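Local coordinates for putative uncharacterized protein (Trichoplax adhaerens, PDB 5OI9) that is the N-terminal domain of a STIL-family protein and probably takes part in centriole assembly, as its relatives do by binding CEP85 and supporting PLK4 activation, at residues F72-L77 against R91-R96; I120-Q125 against I170-Y175; N184-V189 against Q326-I331. One frame throughout, in Å; residues are numbered along the deposited sequence. Where two conformers were deposited one is given.

All three contacts belong to one mixed sheet of the STIL N-terminal domain and follow one another along the chain. Contact 1 pairs the strands of a beta hairpin; contact 2 carries the sheet on through a parallel pair, and contact 3 through an antiparallel one. Contacts 1 and 2, with centres about 13 Å apart, meet where neighbouring strands 69-79 and 118-126 bring Leu73 N to 2.9 Å from Ile120 O, a probable hydrogen bond. Contacts 2 and 3 are closer, about 9 Å between centres; their strands 167-176 and 180-192 are neighbours, with a probable hydrogen bond from His171 N to Thr186 O, 2.7 Å. Contacts 1 and 3 do not touch, their nearest atoms being about 7 Å apart.

Contact 1. Residues F72-L77 against R91-R96; sequences FLLGSL and RFDPGR
Phe72-Leu77 and Arg91-Asp93 run antiparallel, their short axes 4.7 Å apart at closest approach and 146° between their N-to-C directions. They are the two arms of a beta hairpin in the mixed sheet of the STIL N-terminal domain. Phe72 and Asp93 form a hydrogen-bonded pair, with Phe72 N to Asp93 O and Asp93 N to Phe72 O both 2.9 Å. At the next such pair, Leu74 N reaches Arg91 O at 2.8 Å, while the return bond from Arg91 N to Leu74 O is weak. Phe72, Leu74, Arg91 and Asp93 share one face of the sheet. There Arg91 bends at chi3 (-68°), which folds its guanidinium back over Leu74, and the CB of Leu74 sits 3.6 Å above the centre of the guanidinium plane. The two side chains cross at about a right angle. Gly75 O lies near the guanidinium edge without a hydrogen bond, whereas NH2 makes a salt bridge to Asp117 OD1. Replacing Arg91 with an alanine would probably leave Asp117 without this partner and strip the cover from Leu74 CB. On the other face, Leu73 CD2 approaches the edge of the Phe92 ring and comes 4.2 Å from Phe92 CB; helix 45-61 packs against Phe92 through Leu50, Ala51 and Ser54. Where the strand is interrupted after Asp93, its side chain makes an Asx turn. The carboxylate is anti to the backbone N (chi1 -176°); Gly95 N meets OD1 from above the carboxylate plane, and Thr111 OG1 also bonds OD1. A side chain at Gly95 would collide with the carbonyl O of Pro94 and crowd the Phe72 ring, which accounts for the glycine. Gly95 CA lies at that ring's edge, 4.2 Å from Phe72 CD2.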
loop_
_atom_site.group_PDB
_atom_site.type_symbol
_atom_site.label_atom_id
_atom_site.label_comp_id
_atom_site.label_asym_id
_atom_site.label_seq_id
_atom_site.Cartn_x
_atom_site.Cartn_y
_atom_site.Cartn_z
ATOM N N PHE A 72 -17.894 4.565 -2.035
ATOM C CA PHE A 72 -16.648 4.010 -1.533
ATOM C C PHE A 72 -16.908 2.641 -0.926
ATOM O O PHE A 72 -17.949 2.415 -0.301
ATOM C CB PHE A 72 -15.994 4.921 -0.475
ATOM C CG PHE A 72 -15.549 6.252 -1.004
ATOM C CD1 PHE A 72 -14.369 6.368 -1.720
ATOM C CD2 PHE A 72 -16.305 7.391 -0.778
ATOM C CE1 PHE A 72 -13.954 7.594 -2.209
ATOM C CE2 PHE A 72 -15.896 8.620 -1.264
ATOM C CZ PHE A 72 -14.718 8.722 -1.980
ATOM N N LEU A 73 -15.968 1.730 -1.133
ATOM C CA LEU A 73 -15.840 0.543 -0.306
ATOM C C LEU A 73 -14.666 0.749 0.642
ATOM O O LEU A 73 -13.690 1.425 0.308
ATOM C CB LEU A 73 -15.633 -0.713 -1.156
ATOM C CG LEU A 73 -16.809 -1.133 -2.044
ATOM C CD1 LEU A 73 -16.494 -2.413 -2.799
ATOM C CD2 LEU A 73 -18.079 -1.298 -1.219
ATOM N N LEU A 74 -14.779 0.194 1.843
ATOM C CA LEU A 74 -13.739 0.317 2.852
ATOM C C LEU A 74 -13.203 -1.066 3.178
ATOM O O LEU A 74 -13.981 -2.001 3.401
ATOM C CB LEU A 74 -14.263 1.002 4.119
ATOM C CG LEU A 74 -14.848 2.400 3.921
ATOM C CD1 LEU A 74 -15.174 3.041 5.258
ATOM C CD2 LEU A 74 -13.901 3.276 3.116
ATOM N N GLY A 75 -11.877 -1.192 3.203
ATOM C CA GLY A 75 -11.237 -2.462 3.463
ATOM C C GLY A 75 -10.078 -2.312 4.427
ATOM O O GLY A 75 -9.752 -1.212 4.877
ATOM N N SER A 76 -9.466 -3.449 4.741
ATOM C CA SER A 76 -8.271 -3.494 5.566
ATOM C C SER A 76 -7.190 -4.270 4.829
ATOM O O SER A 76 -7.481 -5.182 4.050
ATOM C CB SER A 76 -8.550 -4.139 6.930
ATOM O OG SER A 76 -8.998 -5.473 6.770
ATOM N N LEU A 77 -5.939 -3.895 5.078
ATOM C CA LEU A 77 -4.786 -4.527 4.449
ATOM C C LEU A 77 -4.165 -5.513 5.431
ATOM O O LEU A 77 -3.779 -5.128 6.539
ATOM C CB LEU A 77 -3.770 -3.472 4.010
ATOM C CG LEU A 77 -2.548 -3.947 3.222
ATOM C CD1 LEU A 77 -2.172 -2.918 2.169
ATOM C CD2 LEU A 77 -1.368 -4.205 4.147
ATOM N N ARG A 91 -17.014 -3.192 3.917
ATOM C CA ARG A 91 -17.823 -2.055 4.332
ATOM C C ARG A 91 -18.165 -1.189 3.132
ATOM O O ARG A 91 -17.286 -0.852 2.333
ATOM C CB ARG A 91 -17.100 -1.216 5.390
ATOM C CG ARG A 91 -17.131 -1.808 6.785
ATOM C CD ARG A 91 -16.146 -1.089 7.679
ATOM N NE ARG A 91 -14.772 -1.361 7.270
ATOM C CZ ARG A 91 -13.768 -0.505 7.412
ATOM N NH1 ARG A 91 -13.983 0.692 7.944
ATOM N NH2 ARG A 91 -12.548 -0.841 7.011
ATOM N N PHE A 92 -19.440 -0.834 3.016
ATOM C CA PHE A 92 -19.909 0.114 2.018
ATOM C C PHE A 92 -20.096 1.479 2.664
ATOM O O PHE A 92 -20.547 1.581 3.809
ATOM C CB PHE A 92 -21.223 -0.352 1.390
ATOM C CG PHE A 92 -21.942 0.721 0.623
ATOM C CD1 PHE A 92 -21.481 1.133 -0.616
ATOM C CD2 PHE A 92 -23.078 1.320 1.144
ATOM C CE1 PHE A 92 -22.140 2.119 -1.322
ATOM C CE2 PHE A 92 -23.740 2.308 0.443
ATOM C CZ PHE A 92 -23.272 2.708 -0.793
ATOM N N ASP A 93 -19.748 2.525 1.926
ATOM C CA ASP A 93 -19.833 3.889 2.434
ATOM C C ASP A 93 -20.250 4.822 1.305
ATOM O O ASP A 93 -19.493 5.011 0.343
ATOM C CB ASP A 93 -18.490 4.319 3.030
ATOM C CG ASP A 93 -18.540 5.698 3.662
ATOM O OD1 ASP A 93 -19.651 6.239 3.848
ATOM O OD2 ASP A 93 -17.460 6.242 3.973
ATOM N N PRO A 94 -21.446 5.412 1.378
ATOM C CA PRO A 94 -21.869 6.333 0.310
ATOM C C PRO A 94 -20.987 7.561 0.199
ATOM O O PRO A 94 -20.850 8.119 -0.896
ATOM C CB PRO A 94 -23.305 6.705 0.712
ATOM C CG PRO A 94 -23.729 5.648 1.687
ATOM C CD PRO A 94 -22.481 5.241 2.407
ATOM N N GLY A 95 -20.383 7.997 1.301
ATOM C CA GLY A 95 -19.490 9.132 1.290
ATOM C C GLY A 95 -20.206 10.452 1.516
ATOM O O GLY A 95 -21.432 10.559 1.462
ATOM N N ARG A 96 -19.404 11.480 1.777
ATOM C CA ARG A 96 -19.891 12.833 1.987
ATOM C C ARG A 96 -19.493 13.725 0.819
ATOM O O ARG A 96 -18.502 13.471 0.128
ATOM C CB ARG A 96 -19.335 13.434 3.282
ATOM C CG ARG A 96 -19.510 12.576 4.522
ATOM C CD ARG A 96 -18.786 13.201 5.708
ATOM N NE ARG A 96 -17.368 13.409 5.425
ATOM C CZ ARG A 96 -16.505 13.954 6.278
ATOM N NH1 ARG A 96 -16.912 14.352 7.475
ATOM N NH2 ARG A 96 -15.233 14.102 5.932
#

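Contact 2. Residues I120-Q125 against I170-Y175; sequences IPLSMQ and IHATYY
Five backbone hydrogen bonds join Ile120-Gln125 to Ile170-Tyr175. Ala172 N to Ser123 O, at 2.8 Å, is the shortest, and Ser123 N to Ile170 O is the straightest, with 171° at the hydrogen. Ile170 N to Pro121 O, Gln125 N to Ala172 O and Tyr174 N to Gln125 O continue the series to both ends. Ser123 OG turns to Lys70 on the neighbouring strand, while its CB lies 3.9 Å from CD2 of His171, whose ring stacks with Phe137. The parallel pairing is that of a beta-alpha-beta crossover: strand 118-126, helix 139-155, strand 167-176. Leu122, Met124, Ile170 and Ala172 share one face, where helix 45-61 packs on Leu122 and Met124. There Leu122 CD1 meets Ile170 CG2 at 3.7 Å, and Ile120 CG2 touches Ile170 CG1 at the same distance. The chain of Met124, a selenomethionine, bends at chi3 (-43°) and brings CE to 3.6 Å from Tyr174 CD1; the methyl comes in obliquely, neither over the ring face nor at its edge. On the Ser123 face, Gln125 and Thr173 run alongside each other in the same direction, with Gln125 CG 4.1 Å from Thr173 OG1.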
loop_
_atom_site.group_PDB
_atom_site.type_symbol
_atom_site.label_atom_id
_atom_site.label_comp_id
_atom_site.label_asym_id
_atom_site.label_seq_id
_atom_site.Cartn_x
_atom_site.Cartn_y
_atom_site.Cartn_z
ATOM N N ILE A 120 -11.420 2.439 -1.333
ATOM C CA ILE A 120 -11.625 1.937 -2.690
ATOM C C ILE A 120 -12.768 2.708 -3.340
ATOM O O ILE A 120 -13.937 2.494 -2.987
ATOM C CB ILE A 120 -11.912 0.427 -2.701
ATOM C CG1 ILE A 120 -10.824 -0.338 -1.942
ATOM C CG2 ILE A 120 -12.017 -0.080 -4.132
ATOM C CD1 ILE A 120 -11.224 -0.742 -0.536
ATOM N N PRO A 121 -12.483 3.609 -4.279
ATOM C CA PRO A 121 -13.567 4.259 -5.026
ATOM C C PRO A 121 -14.403 3.221 -5.760
ATOM O O PRO A 121 -13.872 2.327 -6.422
ATOM C CB PRO A 121 -12.823 5.184 -5.998
ATOM C CG PRO A 121 -11.474 5.386 -5.379
ATOM C CD PRO A 121 -11.156 4.099 -4.686
ATOM N N LEU A 122 -15.720 3.338 -5.622
ATOM C CA LEU A 122 -16.663 2.390 -6.201
ATOM C C LEU A 122 -17.561 3.119 -7.187
ATOM O O LEU A 122 -18.301 4.031 -6.801
ATOM C CB LEU A 122 -17.503 1.712 -5.118
ATOM C CG LEU A 122 -18.632 0.819 -5.634
ATOM C CD1 LEU A 122 -18.067 -0.345 -6.429
ATOM C CD2 LEU A 122 -19.500 0.322 -4.488
ATOM N N SER A 123 -17.490 2.724 -8.453
ATOM C CA SER A 123 -18.373 3.227 -9.493
ATOM C C SER A 123 -19.349 2.129 -9.877
ATOM O O SER A 123 -18.932 1.014 -10.213
ATOM C CB SER A 123 -17.583 3.682 -10.723
ATOM O OG SER A 123 -16.857 4.869 -10.456
HETATM N N MSE A 124 -20.639 2.430 -9.817
HETATM C CA MSE A 124 -21.608 1.451 -10.278
HETATM C C MSE A 124 -22.736 2.050 -11.097
HETATM O O MSE A 124 -23.137 3.193 -10.895
HETATM C CB MSE A 124 -22.171 0.653 -9.099
HETATM C CG MSE A 124 -22.685 1.441 -7.925
HETATM SE SE MSE A 124 -22.889 0.199 -6.432
HETATM C CE MSE A 124 -23.707 -1.290 -7.383
ATOM N N GLN A 125 -23.227 1.256 -12.046
ATOM C CA GLN A 125 -24.263 1.683 -12.968
ATOM C C GLN A 125 -25.191 0.513 -13.257
ATOM O O GLN A 125 -24.763 -0.644 -13.311
ATOM C CB GLN A 125 -23.672 2.212 -14.281
ATOM C CG GLN A 125 -22.749 1.226 -14.987
ATOM C CD GLN A 125 -22.339 1.693 -16.373
ATOM O OE1 GLN A 125 -23.111 2.347 -17.073
ATOM N NE2 GLN A 125 -21.113 1.364 -16.772
ATOM N N ILE A 170 -12.898 -0.139 -8.023
ATOM C CA ILE A 170 -13.856 -1.172 -8.406
ATOM C C ILE A 170 -14.940 -0.551 -9.277
ATOM O O ILE A 170 -15.487 0.505 -8.942
ATOM C CB ILE A 170 -14.482 -1.863 -7.178
ATOM C CG1 ILE A 170 -13.418 -2.648 -6.413
ATOM C CG2 ILE A 170 -15.606 -2.798 -7.606
ATOM C CD1 ILE A 170 -13.950 -3.373 -5.203
ATOM N N HIS A 171 -15.236 -1.203 -10.400
ATOM C CA HIS A 171 -16.393 -0.897 -11.235
ATOM C C HIS A 171 -17.402 -2.028 -11.097
ATOM O O HIS A 171 -17.048 -3.202 -11.260
ATOM C CB HIS A 171 -15.999 -0.732 -12.705
ATOM C CG HIS A 171 -15.057 0.402 -12.965
ATOM N ND1 HIS A 171 -14.273 0.469 -14.096
ATOM C CD2 HIS A 171 -14.778 1.515 -12.248
ATOM C CE1 HIS A 171 -13.549 1.573 -14.063
ATOM N NE2 HIS A 171 -13.837 2.226 -12.952
ATOM N N ALA A 172 -18.652 -1.681 -10.799
ATOM C CA ALA A 172 -19.706 -2.672 -10.617
ATOM C C ALA A 172 -20.868 -2.345 -11.540
ATOM O O ALA A 172 -21.434 -1.252 -11.470
ATOM C CB ALA A 172 -20.171 -2.722 -9.160
ATOM N N THR A 173 -21.225 -3.283 -12.405
ATOM C CA THR A 173 -22.421 -3.168 -13.230
ATOM C C THR A 173 -23.455 -4.148 -12.692
ATOM O O THR A 173 -23.171 -5.344 -12.566
ATOM C CB THR A 173 -22.107 -3.447 -14.697
ATOM O OG1 THR A 173 -21.084 -2.546 -15.140
ATOM C CG2 THR A 173 -23.342 -3.243 -15.548
ATOM N N TYR A 174 -24.637 -3.642 -12.352
ATOM C CA TYR A 174 -25.657 -4.458 -11.712
ATOM C C TYR A 174 -26.953 -4.437 -12.511
ATOM O O TYR A 174 -27.189 -3.555 -13.344
ATOM C CB TYR A 174 -25.929 -4.000 -10.270
ATOM C CG TYR A 174 -26.611 -2.653 -10.150
ATOM C CD1 TYR A 174 -25.891 -1.476 -10.290
ATOM C CD2 TYR A 174 -27.972 -2.561 -9.880
ATOM C CE1 TYR A 174 -26.504 -0.246 -10.175
ATOM C CE2 TYR A 174 -28.594 -1.331 -9.763
ATOM C CZ TYR A 174 -27.855 -0.178 -9.911
ATOM O OH TYR A 174 -28.469 1.049 -9.796
ATOM N N TYR A 175 -27.793 -5.431 -12.239
ATOM C CA TYR A 175 -29.102 -5.541 -12.862
ATOM C C TYR A 175 -30.050 -6.212 -11.883
ATOM O O TYR A 175 -29.660 -7.141 -11.168
ATOM C CB TYR A 175 -29.037 -6.335 -14.171
ATOM C CG TYR A 175 -30.307 -6.269 -14.988
ATOM C CD1 TYR A 175 -30.577 -5.173 -15.798
ATOM C CD2 TYR A 175 -31.233 -7.304 -14.957
ATOM C CE1 TYR A 175 -31.735 -5.105 -16.550
ATOM C CE2 TYR A 175 -32.397 -7.245 -15.707
ATOM C CZ TYR A 175 -32.640 -6.143 -16.500
ATOM O OH TYR A 175 -33.793 -6.077 -17.249
#

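Contact 3. Residues N184-V189 against Q326-I331; sequences NVTSGV and QASDDI
Asn184 and Asp330 reach for each other at one end of the contact: Asn184 ND2 donates to Asp330 OD1 over 2.7 Å, nearly straight at 174°. The oxygen lies in the amide plane of Asn184, but the donor meets OD1 on its syn side and 29° out of the carboxylate plane, with the two flat groups turned well away from coplanar. With CG anti to the backbone N (chi1 179°), Asn184 leans across to the second strand. Further along the same face, Thr186 OG1 comes to 3.3 Å from Ser328 CB, and the Thr186 methyl CG2 is 3.8 Å from Gln326 NE2, the two side chains crossing obliquely. A water accepts from this NE2 at 3.0 Å and has a weak bond with Thr186 OG1, while Gln326 OE1 makes a weak hydrogen bond with Phe137 N. Antiparallel strands 180-192 and 322-334 carry these groups, adding a further pair to the mixed sheet of the STIL N-terminal domain. Val185 with Asp329 and Ser187 with Ala327 are its hydrogen-bonded pairs, the shortest backbone bond being Ser187 N to Ala327 O at 2.8 Å. On the opposite face, Val185 packs on Ile170 and Met344.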
loop_
_atom_site.group_PDB
_atom_site.type_symbol
_atom_site.label_atom_id
_atom_site.label_comp_id
_atom_site.label_asym_id
_atom_site.label_seq_id
_atom_site.Cartn_x
_atom_site.Cartn_y
_atom_site.Cartn_z
ATOM N N ASN A 184 -21.692 -7.529 -12.005
ATOM C CA ASN A 184 -20.363 -7.769 -12.552
ATOM C C ASN A 184 -19.390 -6.842 -11.834
ATOM O O ASN A 184 -19.472 -5.617 -11.971
ATOM C CB ASN A 184 -20.327 -7.540 -14.059
ATOM C CG ASN A 184 -18.942 -7.754 -14.644
ATOM O OD1 ASN A 184 -18.231 -6.798 -14.952
ATOM N ND2 ASN A 184 -18.549 -9.013 -14.788
ATOM N N VAL A 185 -18.475 -7.425 -11.066
ATOM C CA VAL A 185 -17.520 -6.669 -10.266
ATOM C C VAL A 185 -16.166 -6.736 -10.958
ATOM O O VAL A 185 -15.605 -7.823 -11.134
ATOM C CB VAL A 185 -17.435 -7.212 -8.831
ATOM C CG1 VAL A 185 -16.457 -6.392 -8.003
ATOM C CG2 VAL A 185 -18.807 -7.239 -8.185
ATOM N N THR A 186 -15.649 -5.581 -11.364
ATOM C CA THR A 186 -14.309 -5.463 -11.926
ATOM C C THR A 186 -13.455 -4.633 -10.978
ATOM O O THR A 186 -13.882 -3.565 -10.528
ATOM C CB THR A 186 -14.337 -4.818 -13.315
ATOM O OG1 THR A 186 -15.051 -5.662 -14.227
ATOM C CG2 THR A 186 -12.923 -4.607 -13.834
ATOM N N SER A 187 -12.254 -5.123 -10.677
ATOM C CA SER A 187 -11.336 -4.462 -9.758
ATOM C C SER A 187 -10.021 -4.177 -10.467
ATOM O O SER A 187 -9.462 -5.061 -11.123
ATOM C CB SER A 187 -11.083 -5.323 -8.518
ATOM O OG SER A 187 -10.361 -6.496 -8.856
ATOM N N GLY A 188 -9.530 -2.952 -10.327
ATOM C CA GLY A 188 -8.259 -2.571 -10.908
ATOM C C GLY A 188 -7.360 -1.942 -9.866
ATOM O O GLY A 188 -7.819 -1.279 -8.935
ATOM N N VAL A 189 -6.057 -2.163 -10.034
ATOM C CA VAL A 189 -5.056 -1.690 -9.085
ATOM C C VAL A 189 -3.855 -1.148 -9.852
ATOM O O VAL A 189 -3.557 -1.584 -10.967
ATOM C CB VAL A 189 -4.623 -2.810 -8.108
ATOM C CG1 VAL A 189 -3.790 -3.865 -8.829
ATOM C CG2 VAL A 189 -3.866 -2.235 -6.917
ATOM N N GLN A 326 -6.351 -5.842 -14.104
ATOM C CA GLN A 326 -7.700 -5.914 -13.576
ATOM C C GLN A 326 -8.141 -7.367 -13.495
ATOM O O GLN A 326 -7.579 -8.253 -14.147
ATOM C CB GLN A 326 -8.687 -5.110 -14.427
ATOM C CG GLN A 326 -8.914 -5.685 -15.810
ATOM C CD GLN A 326 -10.137 -5.101 -16.487
ATOM O OE1 GLN A 326 -10.228 -3.891 -16.699
ATOM N NE2 GLN A 326 -11.094 -5.961 -16.823
ATOM N N ALA A 327 -9.158 -7.596 -12.670
ATOM C CA ALA A 327 -9.809 -8.889 -12.556
ATOM C C ALA A 327 -11.301 -8.655 -12.384
ATOM O O ALA A 327 -11.724 -7.613 -11.879
ATOM C CB ALA A 327 -9.252 -9.708 -11.384
ATOM N N SER A 328 -12.098 -9.623 -12.825
ATOM C CA SER A 328 -13.541 -9.461 -12.766
ATOM C C SER A 328 -14.204 -10.815 -12.583
ATOM O O SER A 328 -13.660 -11.855 -12.965
ATOM C CB SER A 328 -14.088 -8.770 -14.022
ATOM O OG SER A 328 -13.775 -9.503 -15.190
ATOM N N ASP A 329 -15.391 -10.783 -11.986
ATOM C CA ASP A 329 -16.193 -11.976 -11.788
ATOM C C ASP A 329 -17.634 -11.543 -11.567
ATOM O O ASP A 329 -17.900 -10.418 -11.136
ATOM C CB ASP A 329 -15.674 -12.806 -10.607
ATOM C CG ASP A 329 -16.232 -14.216 -10.587
ATOM O OD1 ASP A 329 -17.146 -14.516 -11.384
ATOM O OD2 ASP A 329 -15.746 -15.031 -9.773
ATOM N N ASP A 330 -18.559 -12.440 -11.889
ATOM C CA ASP A 330 -19.972 -12.193 -11.658
ATOM C C ASP A 330 -20.394 -12.768 -10.313
ATOM O O ASP A 330 -19.848 -13.770 -9.844
ATOM C CB ASP A 330 -20.824 -12.810 -12.767
ATOM C CG ASP A 330 -20.547 -12.204 -14.127
ATOM O OD1 ASP A 330 -20.314 -10.981 -14.203
ATOM O OD2 ASP A 330 -20.568 -12.956 -15.125
ATOM N N ILE A 331 -21.370 -12.115 -9.692
ATOM C CA ILE A 331 -22.046 -12.642 -8.516
ATOM C C ILE A 331 -23.547 -12.542 -8.754
ATOM O O ILE A 331 -24.029 -11.575 -9.356
ATOM C CB ILE A 331 -21.631 -11.903 -7.223
ATOM C CG1 ILE A 331 -22.259 -12.571 -5.997
ATOM C CG2 ILE A 331 -22.005 -10.429 -7.284
ATOM C CD1 ILE A 331 -21.873 -11.925 -4.684
HETATM O O HOH W 1 -13.938 -5.358 -17.455
#